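Long-range contacts in TNF receptor-associated factor 5 (Mus musculus, PDB 4GJH), which probably serves as a trimeric adaptor that links receptors of the TNF family to intracellular signalling through its TRAF domain: residues C[20-25]-C[55-60]; C[26-31]-C[62-67]; C[83-88]-C[130-135]; C[96-101]-C[168-173]; C[102-107]-C[118-123]. All coordinates share one frame; numbering follows the deposited sequence.

Interaction 1 (C[20-25]-C[55-60]); sequences ACYSGK and TSRCGY
Y22 and R57 carry the tight half of this contact, the guanidinium lying flat on the tyrosine ring. The two planes are 19° apart, and R57 CZ stands 3.9 Å from the ring centroid, close to the ring normal, a cation-pi stack. R57 reaches this place by first leading CG away from its own backbone N (chi1 179°) and then bending at the next two bonds, which folds the chain back over the ring. On the way its CD meets the same face as a CH-pi contact, while Y22 CD1 touches R57 CA at 3.4 Å and S56 O lies in the ring plane at the edge. An arginine suits the spot because its flat cation and its methylenes can both press on an aromatic face.

Away from the ring the contact is looser and mostly backbone. Y22 O receives a CA-H contact from S56 CA at 3.5 Å, and G24 N lies 3.7 Å from T55 CA, the glycine taking a positive phi that it tolerates easily. S23, exposed to solvent, points its CB away from the other segment. Within 55-60, G59 N bonds to S56 O to close a type I beta turn, and T55 OG1 accepts Y60 N at 3.1 Å, steadying the loop from inside.

R57 of the second subunit also packs on Y22, and A20 of the third subunit packs on R57. The contact thus marks the joint where a helix of the trimeric stalk passes into the MATH domain, as in other TRAF proteins.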
# COMPACT_ATOMS: atom_id res chain seq x y z
N ALA C 20 4.42 5.71 2.15
CA ALA C 20 3.42 5.55 3.19
C ALA C 20 3.52 4.20 3.94
O ALA C 20 3.81 3.16 3.34
CB ALA C 20 2.06 5.75 2.62
N CYS C 21 3.30 4.25 5.26
CA CYS C 21 3.25 3.05 6.10
C CYS C 21 2.02 3.17 6.96
O CYS C 21 1.62 4.28 7.28
CB CYS C 21 4.46 2.96 7.03
SG CYS C 21 6.07 2.87 6.21
N TYR C 22 1.44 2.04 7.36
CA TYR C 22 0.15 2.08 8.03
C TYR C 22 0.06 1.34 9.35
O TYR C 22 -0.99 0.79 9.70
CB TYR C 22 -0.94 1.60 7.09
CG TYR C 22 -1.04 2.43 5.85
CD1 TYR C 22 -1.85 3.55 5.80
CD2 TYR C 22 -0.30 2.10 4.72
CE1 TYR C 22 -1.93 4.31 4.66
CE2 TYR C 22 -0.37 2.86 3.57
CZ TYR C 22 -1.19 3.96 3.54
OH TYR C 22 -1.27 4.71 2.40
N SER C 23 1.15 1.34 10.10
CA SER C 23 1.16 0.68 11.39
C SER C 23 1.75 1.56 12.47
O SER C 23 2.24 1.05 13.48
CB SER C 23 1.96 -0.60 11.31
OG SER C 23 1.49 -1.37 10.23
N GLY C 24 1.69 2.87 12.25
CA GLY C 24 2.24 3.82 13.19
C GLY C 24 3.75 3.74 13.32
O GLY C 24 4.34 4.16 14.31
N LYS C 25 4.40 3.20 12.29
CA LYS C 25 5.83 2.97 12.35
C LYS C 25 6.48 3.65 11.15
O LYS C 25 6.06 3.45 10.01
CB LYS C 25 6.09 1.46 12.30
CG LYS C 25 7.16 0.95 13.23
CD LYS C 25 7.74 -0.38 12.72
CE LYS C 25 8.37 -0.23 11.31
NZ LYS C 25 9.09 -1.45 10.82
N THR C 55 -1.26 5.70 11.43
CA THR C 55 -1.50 4.72 12.49
C THR C 55 -2.28 3.51 11.94
O THR C 55 -2.18 2.40 12.46
CB THR C 55 -2.26 5.33 13.69
OG1 THR C 55 -3.50 5.90 13.25
CG2 THR C 55 -1.44 6.38 14.34
N SER C 56 -3.05 3.76 10.88
CA SER C 56 -3.83 2.73 10.21
C SER C 56 -4.30 3.35 8.92
O SER C 56 -4.22 4.56 8.77
CB SER C 56 -5.02 2.27 11.06
OG SER C 56 -6.00 3.27 11.21
N ARG C 57 -4.78 2.52 7.99
CA ARG C 57 -5.11 3.03 6.66
C ARG C 57 -6.01 4.24 6.77
O ARG C 57 -5.83 5.22 6.05
CB ARG C 57 -5.75 1.95 5.78
CG ARG C 57 -6.14 2.44 4.37
CD ARG C 57 -5.00 2.32 3.34
NE ARG C 57 -4.30 1.04 3.48
CZ ARG C 57 -3.29 0.65 2.71
NH1 ARG C 57 -2.86 1.43 1.71
NH2 ARG C 57 -2.70 -0.53 2.93
N CYS C 58 -6.98 4.19 7.69
CA CYS C 58 -7.88 5.32 7.92
C CYS C 58 -7.67 6.02 9.28
O CYS C 58 -8.61 6.59 9.83
CB CYS C 58 -9.33 4.87 7.82
SG CYS C 58 -9.79 4.10 6.27
N GLY C 59 -6.45 5.98 9.82
CA GLY C 59 -6.16 6.66 11.07
C GLY C 59 -5.52 8.06 10.94
O GLY C 59 -5.73 8.80 9.97
N TYR C 60 -4.72 8.41 11.94
CA TYR C 60 -4.01 9.67 11.95
C TYR C 60 -2.92 9.72 10.89
O TYR C 60 -2.13 8.78 10.73
CB TYR C 60 -3.33 9.86 13.29
CG TYR C 60 -4.22 9.83 14.52
CD1 TYR C 60 -4.91 10.95 14.93
CD2 TYR C 60 -4.30 8.69 15.30
CE1 TYR C 60 -5.68 10.94 16.07
CE2 TYR C 60 -5.07 8.66 16.43
CZ TYR C 60 -5.77 9.80 16.82
OH TYR C 60 -6.56 9.79 17.96

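Interaction 2 (C[26-31]-C[62-67]); sequences LIWKVT and LCARAY
W28 lies across the interior from A64 and A66, with L26 adding a second apolar touch beside it. CG of W28 stands anti to the backbone N (chi1 -178°), which sends the indole straight out from its strand. CB and CG only carry the ring toward the other sheet, touching nothing of 62-67. The first atom to arrive is CE3, 3.9 Å from A64 CB. One bond further on, CZ3 meets the same methyl at 3.8 Å and passes beside the peptide that follows it. At the tip, CH2 comes to 3.8 Å from A66 N, which lies in the ring plane at its edge, and to 4.1 Å from A66 CB. The six-membered ring therefore does all the touching.

From its own strand, V30 sets CG2 over one face of the indole, 3.9 Å above the plane. On the other flank L26 CD1 reaches A64 CB at 3.9 Å, so that the A64 methyl is met by a leucine branch as well as by the tryptophan. Small alanines suit the positions opposite: a broad indole can come down almost to the backbone there. The contact is largely buried and mainly apolar: dispersion and the hydrophobic effect hold it, although the outer part of the indole also lies against the peptides on either side of R65.

The axes of segments 26-30 and 62-67 approach to 8.9 Å, and their directions differ by 36°, as expected of strands in opposite sheets of a beta sandwich. Strand 25-30 pairs with strand 164-170 in one sheet, strand 61-67 lies between 48-54 and 78-85 in the other, and S50 of strand 48-54 touches both L26 and W28.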
# COMPACT_ATOMS: atom_id res chain seq x y z
N LEU C 26 7.49 4.47 11.40
CA LEU C 26 8.19 5.13 10.31
C LEU C 26 9.67 4.87 10.41
O LEU C 26 10.28 5.09 11.46
CB LEU C 26 7.99 6.63 10.41
CG LEU C 26 8.46 7.62 9.33
CD1 LEU C 26 9.09 8.91 9.86
CD2 LEU C 26 9.09 7.07 8.08
N ILE C 27 10.25 4.40 9.32
CA ILE C 27 11.71 4.36 9.23
C ILE C 27 12.14 5.29 8.11
O ILE C 27 11.71 5.16 6.97
CB ILE C 27 12.24 2.95 9.02
CG1 ILE C 27 11.69 2.05 10.12
CG2 ILE C 27 13.76 2.96 9.00
CD1 ILE C 27 12.54 0.88 10.40
N TRP C 28 12.97 6.25 8.47
CA TRP C 28 13.24 7.39 7.62
C TRP C 28 14.71 7.38 7.26
O TRP C 28 15.57 7.63 8.10
CB TRP C 28 12.88 8.66 8.39
CG TRP C 28 13.07 9.92 7.63
CD1 TRP C 28 13.34 10.04 6.30
CD2 TRP C 28 13.01 11.25 8.15
NE1 TRP C 28 13.44 11.37 5.96
CE2 TRP C 28 13.25 12.13 7.09
CE3 TRP C 28 12.78 11.77 9.42
CZ2 TRP C 28 13.26 13.51 7.25
CZ3 TRP C 28 12.79 13.13 9.58
CH2 TRP C 28 13.03 13.99 8.50
N LYS C 29 15.01 7.05 6.02
CA LYS C 29 16.39 7.05 5.56
C LYS C 29 16.81 8.45 5.15
O LYS C 29 16.18 9.10 4.29
CB LYS C 29 16.58 6.06 4.39
CG LYS C 29 17.88 6.25 3.64
CD LYS C 29 18.44 4.97 3.07
CE LYS C 29 18.09 4.83 1.60
NZ LYS C 29 18.92 3.76 0.94
N VAL C 30 17.88 8.93 5.76
CA VAL C 30 18.41 10.23 5.41
C VAL C 30 19.78 10.11 4.73
O VAL C 30 20.78 9.79 5.36
CB VAL C 30 18.49 11.13 6.64
CG1 VAL C 30 18.91 12.52 6.25
CG2 VAL C 30 17.13 11.17 7.31
N THR C 31 19.79 10.34 3.42
CA THR C 31 21.01 10.20 2.64
C THR C 31 21.63 11.56 2.42
O THR C 31 20.97 12.58 2.60
CB THR C 31 20.71 9.65 1.26
OG1 THR C 31 19.92 10.62 0.55
CG2 THR C 31 19.95 8.34 1.35
N LEU C 62 0.58 11.43 9.92
CA LEU C 62 1.69 11.90 10.75
C LEU C 62 2.94 12.04 9.92
O LEU C 62 2.99 11.59 8.76
CB LEU C 62 2.00 10.87 11.84
CG LEU C 62 0.81 10.48 12.72
CD1 LEU C 62 1.12 9.21 13.49
CD2 LEU C 62 0.41 11.63 13.66
N CYS C 63 3.96 12.66 10.51
CA CYS C 63 5.28 12.66 9.89
C CYS C 63 6.31 13.19 10.85
O CYS C 63 5.98 13.69 11.93
CB CYS C 63 5.33 13.51 8.62
SG CYS C 63 5.31 15.28 8.93
N ALA C 64 7.57 13.08 10.44
CA ALA C 64 8.66 13.51 11.29
C ALA C 64 9.38 14.68 10.66
O ALA C 64 9.30 14.90 9.45
CB ALA C 64 9.61 12.35 11.53
N ARG C 65 10.08 15.45 11.49
CA ARG C 65 10.82 16.59 10.98
C ARG C 65 12.13 16.70 11.71
O ARG C 65 12.16 16.63 12.92
CB ARG C 65 10.02 17.85 11.22
CG ARG C 65 10.69 19.09 10.76
CD ARG C 65 9.80 20.23 11.13
NE ARG C 65 10.09 21.46 10.41
CZ ARG C 65 9.18 22.39 10.18
NH1 ARG C 65 7.94 22.21 10.61
NH2 ARG C 65 9.52 23.50 9.52
N ALA C 66 13.21 16.88 10.97
CA ALA C 66 14.50 16.99 11.63
C ALA C 66 15.19 18.31 11.29
O ALA C 66 15.09 18.83 10.18
CB ALA C 66 15.38 15.82 11.28
N TYR C 67 15.87 18.87 12.28
CA TYR C 67 16.75 20.01 12.05
C TYR C 67 18.16 19.51 12.20
O TYR C 67 18.64 19.30 13.32
CB TYR C 67 16.49 21.10 13.07
CG TYR C 67 15.19 21.83 12.85
CD1 TYR C 67 15.18 23.07 12.24
CD2 TYR C 67 13.98 21.28 13.27
CE1 TYR C 67 14.00 23.75 12.03
CE2 TYR C 67 12.80 21.96 13.08
CZ TYR C 67 12.82 23.20 12.46
OH TYR C 67 11.66 23.91 12.24

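Interaction 3 (C[83-88]-C[130-135]); sequences FVVMRG and KRPDGE
R87 and E135 meet twice, once through the backbone and once, more loosely, through their charged ends. R87 N donates to E135 O over 3.0 Å in a nearly straight bond (171°), though it approaches from above the carbonyl plane. The side chains then cross at about a right angle, guanidinium and carboxylate planes 87° apart, and the salt bridge from R87 NH2 to E135 OE1 is long at 3.6 Å. The other oxygen, OE2, has a stronger partner in R61. R87 extends from CA and bends only at chi3 (55°), which lays its guanidinium under G134 O, 3.1 Å off the plane. That carbonyl sits over a face, where no N-H points, although its negative end probably still favours the cation.

P132 meets the strand end from another direction. Its ring and V85 cross at about a right angle, V85 CG1 touching P132 CG at 3.7 Å, while P132 CB packs against R87 CA at 3.9 Å. A rigid proline presents a compact apolar edge here. M86 crosses obliquely to E135, bringing CE to 3.9 Å from OE2.

The loop 130-135 thereby closes over the end of strand 78-85. V85 is also hydrogen-bonded through its backbone to N137 further along the same loop, M86 packs on R61 and C63 of the adjoining strand 61-67, and W96 covers P132 from the loop before strand 101-106.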
# COMPACT_ATOMS: atom_id res chain seq x y z
N PHE C 83 8.21 15.26 16.18
CA PHE C 83 7.06 14.49 15.75
C PHE C 83 6.00 15.48 15.32
O PHE C 83 5.95 16.56 15.85
CB PHE C 83 6.55 13.64 16.93
CG PHE C 83 5.28 12.88 16.64
CD1 PHE C 83 5.28 11.74 15.83
CD2 PHE C 83 4.08 13.29 17.22
CE1 PHE C 83 4.10 11.04 15.58
CE2 PHE C 83 2.90 12.58 16.97
CZ PHE C 83 2.91 11.45 16.16
N VAL C 84 5.16 15.10 14.35
CA VAL C 84 4.16 16.02 13.79
C VAL C 84 2.84 15.33 13.42
O VAL C 84 2.81 14.42 12.58
CB VAL C 84 4.64 16.67 12.48
CG1 VAL C 84 3.53 17.52 11.93
CG2 VAL C 84 5.90 17.47 12.70
N VAL C 85 1.76 15.79 14.02
CA VAL C 85 0.42 15.39 13.61
C VAL C 85 -0.01 16.24 12.43
O VAL C 85 -0.00 17.47 12.50
CB VAL C 85 -0.60 15.59 14.73
CG1 VAL C 85 -1.98 15.18 14.26
CG2 VAL C 85 -0.20 14.83 15.97
N MET C 86 -0.40 15.58 11.35
CA MET C 86 -0.83 16.29 10.16
C MET C 86 -2.34 16.21 10.10
O MET C 86 -2.94 15.43 10.82
CB MET C 86 -0.22 15.67 8.92
CG MET C 86 1.27 15.39 9.06
SD MET C 86 2.02 14.81 7.53
CE MET C 86 1.71 16.23 6.49
N ARG C 87 -2.94 17.02 9.23
CA ARG C 87 -4.37 16.89 8.96
C ARG C 87 -4.64 15.59 8.22
O ARG C 87 -4.06 15.32 7.16
CB ARG C 87 -4.90 18.08 8.17
CG ARG C 87 -6.34 17.90 7.73
CD ARG C 87 -6.96 19.20 7.25
NE ARG C 87 -6.19 19.84 6.19
CZ ARG C 87 -6.06 21.15 6.05
NH1 ARG C 87 -6.64 21.97 6.92
NH2 ARG C 87 -5.34 21.66 5.06
N GLY C 88 -5.50 14.76 8.78
CA GLY C 88 -5.86 13.50 8.16
C GLY C 88 -7.22 13.57 7.47
O GLY C 88 -8.07 14.40 7.80
N LYS C 130 -3.95 18.70 19.25
CA LYS C 130 -5.34 19.03 18.96
C LYS C 130 -5.64 18.52 17.57
O LYS C 130 -4.73 18.23 16.80
CB LYS C 130 -5.56 20.54 19.00
CG LYS C 130 -4.74 21.33 18.00
CD LYS C 130 -5.40 22.64 17.63
CE LYS C 130 -4.48 23.47 16.75
NZ LYS C 130 -5.17 24.71 16.29
N ARG C 131 -6.92 18.42 17.23
CA ARG C 131 -7.29 18.09 15.87
C ARG C 131 -6.84 19.18 14.91
O ARG C 131 -7.20 20.34 15.10
CB ARG C 131 -8.79 17.94 15.77
CG ARG C 131 -9.22 17.87 14.34
CD ARG C 131 -10.69 17.66 14.25
NE ARG C 131 -11.11 17.55 12.86
CZ ARG C 131 -12.37 17.38 12.49
NH1 ARG C 131 -13.32 17.30 13.42
NH2 ARG C 131 -12.67 17.30 11.21
N PRO C 132 -6.05 18.82 13.89
CA PRO C 132 -5.35 19.86 13.14
C PRO C 132 -6.29 20.83 12.45
O PRO C 132 -7.42 20.47 12.10
CB PRO C 132 -4.53 19.07 12.13
CG PRO C 132 -4.22 17.81 12.85
CD PRO C 132 -5.51 17.49 13.59
N ASP C 133 -5.79 22.05 12.29
CA ASP C 133 -6.58 23.14 11.77
C ASP C 133 -6.15 23.44 10.35
O ASP C 133 -6.98 23.68 9.47
CB ASP C 133 -6.38 24.37 12.64
CG ASP C 133 -7.51 25.34 12.53
OD1 ASP C 133 -8.29 25.20 11.57
OD2 ASP C 133 -7.63 26.22 13.39
N GLY C 134 -4.84 23.44 10.12
CA GLY C 134 -4.34 23.59 8.77
C GLY C 134 -3.67 22.31 8.32
O GLY C 134 -4.13 21.22 8.62
N GLU C 135 -2.57 22.46 7.61
CA GLU C 135 -1.87 21.32 7.07
C GLU C 135 -1.28 20.45 8.19
O GLU C 135 -1.31 19.22 8.10
CB GLU C 135 -0.80 21.79 6.08
CG GLU C 135 -0.16 20.68 5.27
CD GLU C 135 -1.20 19.70 4.75
OE1 GLU C 135 -2.17 20.15 4.10
OE2 GLU C 135 -1.05 18.49 5.01

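Interaction 4 (C[96-101]-C[168-173]); sequences WPFRQR and VAVDLT
R101 and D171 close the antiparallel pairing where 101-106 begins and 164-170 ends, two inner strands of one sheet of the MATH sandwich. D171 N donates to R101 O over 2.9 Å, almost straight at 174° and tilted 23° from the carbonyl plane. Beside this bond the two residues touch by their CB atoms, 4.0 Å apart, before the arginine leads its end away.

V170 supplies the apolar side. Its CG1, anti to the backbone N (chi1 169°), meets Q100 CB at 3.7 Å and F98 CZ at 4.0 Å. The methyl lies near the plane of the phenyl ring at its edge, F98 and V170 coming from opposite directions, whereas Q100 crosses V170 at about a right angle. Q100 CG also rests over one face of F98, 3.6 Å above it, so the glutamine's methylenes serve as apolar packing. A branched valine suits the place, since CG1 packs on Q100 and F98 while the other methyl, CG2, is left for the core, where it meets L62.

Y60 meets the F98 ring edge-to-face. The chemistry implies a joint in which one nearly straight backbone bond sets the register and hydrocarbon contacts fill in beside it, with the charge of R101 directed instead to its hydrogen bond with T119.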
# COMPACT_ATOMS: atom_id res chain seq x y z
N TRP C 96 -9.81 13.04 19.65
CA TRP C 96 -8.91 14.15 19.92
C TRP C 96 -9.04 14.57 21.37
O TRP C 96 -10.14 14.54 21.91
CB TRP C 96 -9.19 15.32 18.98
CG TRP C 96 -9.05 14.92 17.53
CD1 TRP C 96 -10.06 14.56 16.68
CD2 TRP C 96 -7.84 14.83 16.77
NE1 TRP C 96 -9.54 14.24 15.44
CE2 TRP C 96 -8.18 14.40 15.47
CE3 TRP C 96 -6.49 15.07 17.06
CZ2 TRP C 96 -7.23 14.22 14.47
CZ3 TRP C 96 -5.55 14.88 16.07
CH2 TRP C 96 -5.92 14.46 14.79
N PRO C 97 -7.92 14.94 22.00
CA PRO C 97 -6.60 15.06 21.38
C PRO C 97 -5.96 13.70 21.10
O PRO C 97 -6.40 12.68 21.61
CB PRO C 97 -5.77 15.78 22.44
CG PRO C 97 -6.74 16.22 23.50
CD PRO C 97 -7.87 15.26 23.44
N PHE C 98 -4.92 13.72 20.28
CA PHE C 98 -4.06 12.58 20.08
C PHE C 98 -3.44 12.26 21.44
O PHE C 98 -2.96 13.16 22.14
CB PHE C 98 -2.99 12.96 19.05
CG PHE C 98 -1.99 11.88 18.77
CD1 PHE C 98 -2.14 11.07 17.67
CD2 PHE C 98 -0.89 11.69 19.59
CE1 PHE C 98 -1.22 10.07 17.39
CE2 PHE C 98 0.03 10.69 19.32
CZ PHE C 98 -0.14 9.88 18.22
N ARG C 99 -3.45 10.99 21.81
CA ARG C 99 -3.06 10.60 23.17
C ARG C 99 -2.11 9.39 23.27
O ARG C 99 -1.99 8.78 24.33
CB ARG C 99 -4.32 10.34 24.00
CG ARG C 99 -4.70 11.52 24.92
CD ARG C 99 -5.99 11.25 25.72
NE ARG C 99 -7.19 11.66 24.99
CZ ARG C 99 -7.84 10.89 24.11
NH1 ARG C 99 -7.41 9.66 23.84
NH2 ARG C 99 -8.93 11.36 23.50
N GLN C 100 -1.43 9.07 22.17
CA GLN C 100 -0.62 7.86 22.10
C GLN C 100 0.80 8.10 22.57
O GLN C 100 1.34 9.18 22.40
CB GLN C 100 -0.59 7.35 20.67
CG GLN C 100 -1.97 7.27 20.01
CD GLN C 100 -2.94 6.33 20.73
OE1 GLN C 100 -2.80 5.11 20.65
NE2 GLN C 100 -3.91 6.90 21.43
N ARG C 101 1.42 7.08 23.15
CA ARG C 101 2.85 7.18 23.45
C ARG C 101 3.64 7.20 22.14
O ARG C 101 3.25 6.54 21.16
CB ARG C 101 3.31 6.03 24.36
CG ARG C 101 4.81 5.84 24.40
CD ARG C 101 5.21 4.84 25.48
NE ARG C 101 4.74 5.25 26.81
CZ ARG C 101 5.31 6.20 27.56
NH1 ARG C 101 6.39 6.86 27.12
NH2 ARG C 101 4.80 6.49 28.75
N VAL C 168 10.40 6.55 13.96
CA VAL C 168 9.34 6.94 14.87
C VAL C 168 8.39 5.77 15.04
O VAL C 168 8.07 5.08 14.07
CB VAL C 168 8.54 8.13 14.33
CG1 VAL C 168 7.42 8.49 15.28
CG2 VAL C 168 9.47 9.34 14.09
N ALA C 169 7.96 5.53 16.27
CA ALA C 169 7.01 4.46 16.52
C ALA C 169 5.92 4.94 17.45
O ALA C 169 6.19 5.37 18.58
CB ALA C 169 7.69 3.25 17.09
N VAL C 170 4.69 4.85 16.98
CA VAL C 170 3.54 5.27 17.76
C VAL C 170 2.92 4.05 18.41
O VAL C 170 2.69 3.05 17.75
CB VAL C 170 2.50 5.99 16.86
CG1 VAL C 170 1.20 6.20 17.59
CG2 VAL C 170 3.06 7.31 16.38
N ASP C 171 2.64 4.13 19.71
CA ASP C 171 1.95 3.03 20.38
C ASP C 171 0.46 3.01 20.02
O ASP C 171 -0.25 4.00 20.27
CB ASP C 171 2.11 3.10 21.89
CG ASP C 171 1.48 1.92 22.59
OD1 ASP C 171 2.12 0.84 22.60
OD2 ASP C 171 0.34 2.05 23.11
N LEU C 172 0.00 1.89 19.46
CA LEU C 172 -1.38 1.77 18.99
C LEU C 172 -2.39 1.29 20.06
O LEU C 172 -3.59 1.16 19.78
CB LEU C 172 -1.47 0.86 17.77
CG LEU C 172 -0.57 1.37 16.65
CD1 LEU C 172 -0.61 0.53 15.40
CD2 LEU C 172 -0.76 2.86 16.37
N THR C 173 -1.88 1.04 21.26
CA THR C 173 -2.73 0.60 22.36
C THR C 173 -3.99 1.44 22.48
O THR C 173 -3.92 2.67 22.54
CB THR C 173 -1.98 0.70 23.68
OG1 THR C 173 -1.07 -0.41 23.79
CG2 THR C 173 -2.95 0.69 24.85

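Interaction 5 (C[102-107]-C[118-123]); sequences VTLMLL and ETFKAD
V102 O is gripped by two donors from the facing strand, F120 N at 2.9 Å and T119 OG1 at 3.1 Å. The amide comes nearly end-on to the carbonyl, whereas the hydroxyl approaches from above its plane, 53° out of it. T119 can do this because OG1 stands anti to its backbone N (chi1 -180°), turned over the neighbouring strand. A threonine suits the place, its hydroxyl donating here while accepting from R101.

V102 N returns a bond to F120 O, making V102 and F120 a hydrogen-bonded antiparallel pair. L104 and E118 form the next such pair, with L104 N donating to E118 O over 2.8 Å. Between them T103 and T119 are the non-hydrogen-bonded pair, their CA atoms 4.2 Å apart.

F120 puts its CG between backbone N and carbonyl carbon (chi1 55°), which leans the ring across toward the facing strand, between V102 and L104. CE1 then lies 4.1 Å from V102 CB, and CE2 lies 3.9 Å from L104 CD1, which sits in the ring plane at its edge.

The two strands form a beta hairpin in which 116-121 is the outermost strand of its sheet within the chain. V102 and L104 pack on V168 of strand 164-170, and L104 also meets C142 and F145 of the opposite sheet.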
# COMPACT_ATOMS: atom_id res chain seq x y z
N VAL C 102 4.72 7.96 22.11
CA VAL C 102 5.55 8.05 20.91
C VAL C 102 7.01 7.80 21.23
O VAL C 102 7.52 8.21 22.27
CB VAL C 102 5.42 9.42 20.25
CG1 VAL C 102 6.32 9.51 19.03
CG2 VAL C 102 3.98 9.71 19.88
N THR C 103 7.70 7.12 20.34
CA THR C 103 9.11 6.84 20.54
C THR C 103 9.89 7.30 19.33
O THR C 103 9.51 7.03 18.19
CB THR C 103 9.38 5.35 20.80
OG1 THR C 103 8.67 4.93 21.97
CG2 THR C 103 10.88 5.12 21.00
N LEU C 104 10.98 8.00 19.60
CA LEU C 104 11.83 8.61 18.59
C LEU C 104 13.18 7.93 18.65
O LEU C 104 13.70 7.70 19.75
CB LEU C 104 12.02 10.09 18.90
CG LEU C 104 10.74 10.93 18.86
CD1 LEU C 104 11.06 12.40 19.19
CD2 LEU C 104 10.14 10.82 17.49
N MET C 105 13.75 7.62 17.49
CA MET C 105 14.99 6.85 17.46
C MET C 105 15.95 7.23 16.35
O MET C 105 15.56 7.64 15.26
CB MET C 105 14.70 5.36 17.33
CG MET C 105 13.99 4.75 18.51
SD MET C 105 13.91 2.96 18.29
CE MET C 105 12.18 2.78 17.84
N LEU C 106 17.23 7.09 16.67
CA LEU C 106 18.27 7.14 15.67
C LEU C 106 18.91 5.77 15.75
O LEU C 106 19.25 5.30 16.84
CB LEU C 106 19.29 8.24 15.98
CG LEU C 106 20.64 8.18 15.25
CD1 LEU C 106 20.51 8.54 13.77
CD2 LEU C 106 21.65 9.08 15.91
N LEU C 107 19.07 5.12 14.61
CA LEU C 107 19.39 3.70 14.60
C LEU C 107 20.87 3.43 14.55
O LEU C 107 21.60 4.06 13.78
CB LEU C 107 18.67 3.00 13.45
CG LEU C 107 17.14 3.08 13.54
CD1 LEU C 107 16.49 2.27 12.45
CD2 LEU C 107 16.71 2.58 14.90
N GLU C 118 14.25 8.04 22.61
CA GLU C 118 13.54 8.88 23.56
C GLU C 118 12.06 8.60 23.41
O GLU C 118 11.56 8.56 22.29
CB GLU C 118 13.81 10.36 23.29
CG GLU C 118 15.25 10.78 23.57
CD GLU C 118 15.64 10.55 25.02
OE1 GLU C 118 14.78 10.77 25.90
OE2 GLU C 118 16.79 10.13 25.28
N THR C 119 11.36 8.39 24.51
CA THR C 119 9.93 8.14 24.43
C THR C 119 9.13 9.08 25.31
O THR C 119 9.65 9.62 26.28
CB THR C 119 9.61 6.68 24.78
OG1 THR C 119 8.20 6.44 24.68
CG2 THR C 119 10.07 6.37 26.18
N PHE C 120 7.86 9.31 24.97
CA PHE C 120 7.04 10.17 25.82
C PHE C 120 5.55 9.97 25.60
O PHE C 120 5.13 9.48 24.56
CB PHE C 120 7.42 11.65 25.64
CG PHE C 120 7.36 12.11 24.22
CD1 PHE C 120 6.15 12.47 23.64
CD2 PHE C 120 8.51 12.18 23.45
CE1 PHE C 120 6.09 12.89 22.32
CE2 PHE C 120 8.46 12.59 22.14
CZ PHE C 120 7.25 12.95 21.57
N LYS C 121 4.75 10.36 26.59
CA LYS C 121 3.30 10.29 26.47
C LYS C 121 2.81 11.63 25.93
O LYS C 121 3.26 12.68 26.38
CB LYS C 121 2.65 10.02 27.83
CG LYS C 121 1.25 9.45 27.73
CD LYS C 121 1.27 7.98 27.28
CE LYS C 121 -0.08 7.49 26.74
NZ LYS C 121 -1.19 7.48 27.75
N ALA C 122 1.91 11.60 24.95
CA ALA C 122 1.42 12.84 24.36
C ALA C 122 0.56 13.64 25.33
O ALA C 122 -0.51 13.19 25.76
CB ALA C 122 0.67 12.57 23.06
N ASP C 123 1.04 14.83 25.67
CA ASP C 123 0.37 15.76 26.57
C ASP C 123 -0.93 16.34 26.01
O ASP C 123 -0.91 17.15 25.10
CB ASP C 123 1.33 16.89 26.92
CG ASP C 123 0.69 17.94 27.80
OD1 ASP C 123 -0.30 17.63 28.50
OD2 ASP C 123 1.20 19.09 27.79

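How the interactions relate
The five contacts trace the shell and core of one beta sandwich. Interactions 4 and 5, centres 10 Å apart, share a sheet, where A169 N lies 2.9 Å from T103 O. Interaction 1 joins the same sheet through G24 O, 2.8 Å from V170 N, and it alone lies where the stalk helix enters and both other subunits come close. Interaction 2 spans the two sheets, and F83 of interaction 3 reaches across the same core, its CD1 4.0 Å from V102 CG1 of interaction 5. The loops of interactions 1, 3 and 4 meet around W96, which packs on both Y60 and P132.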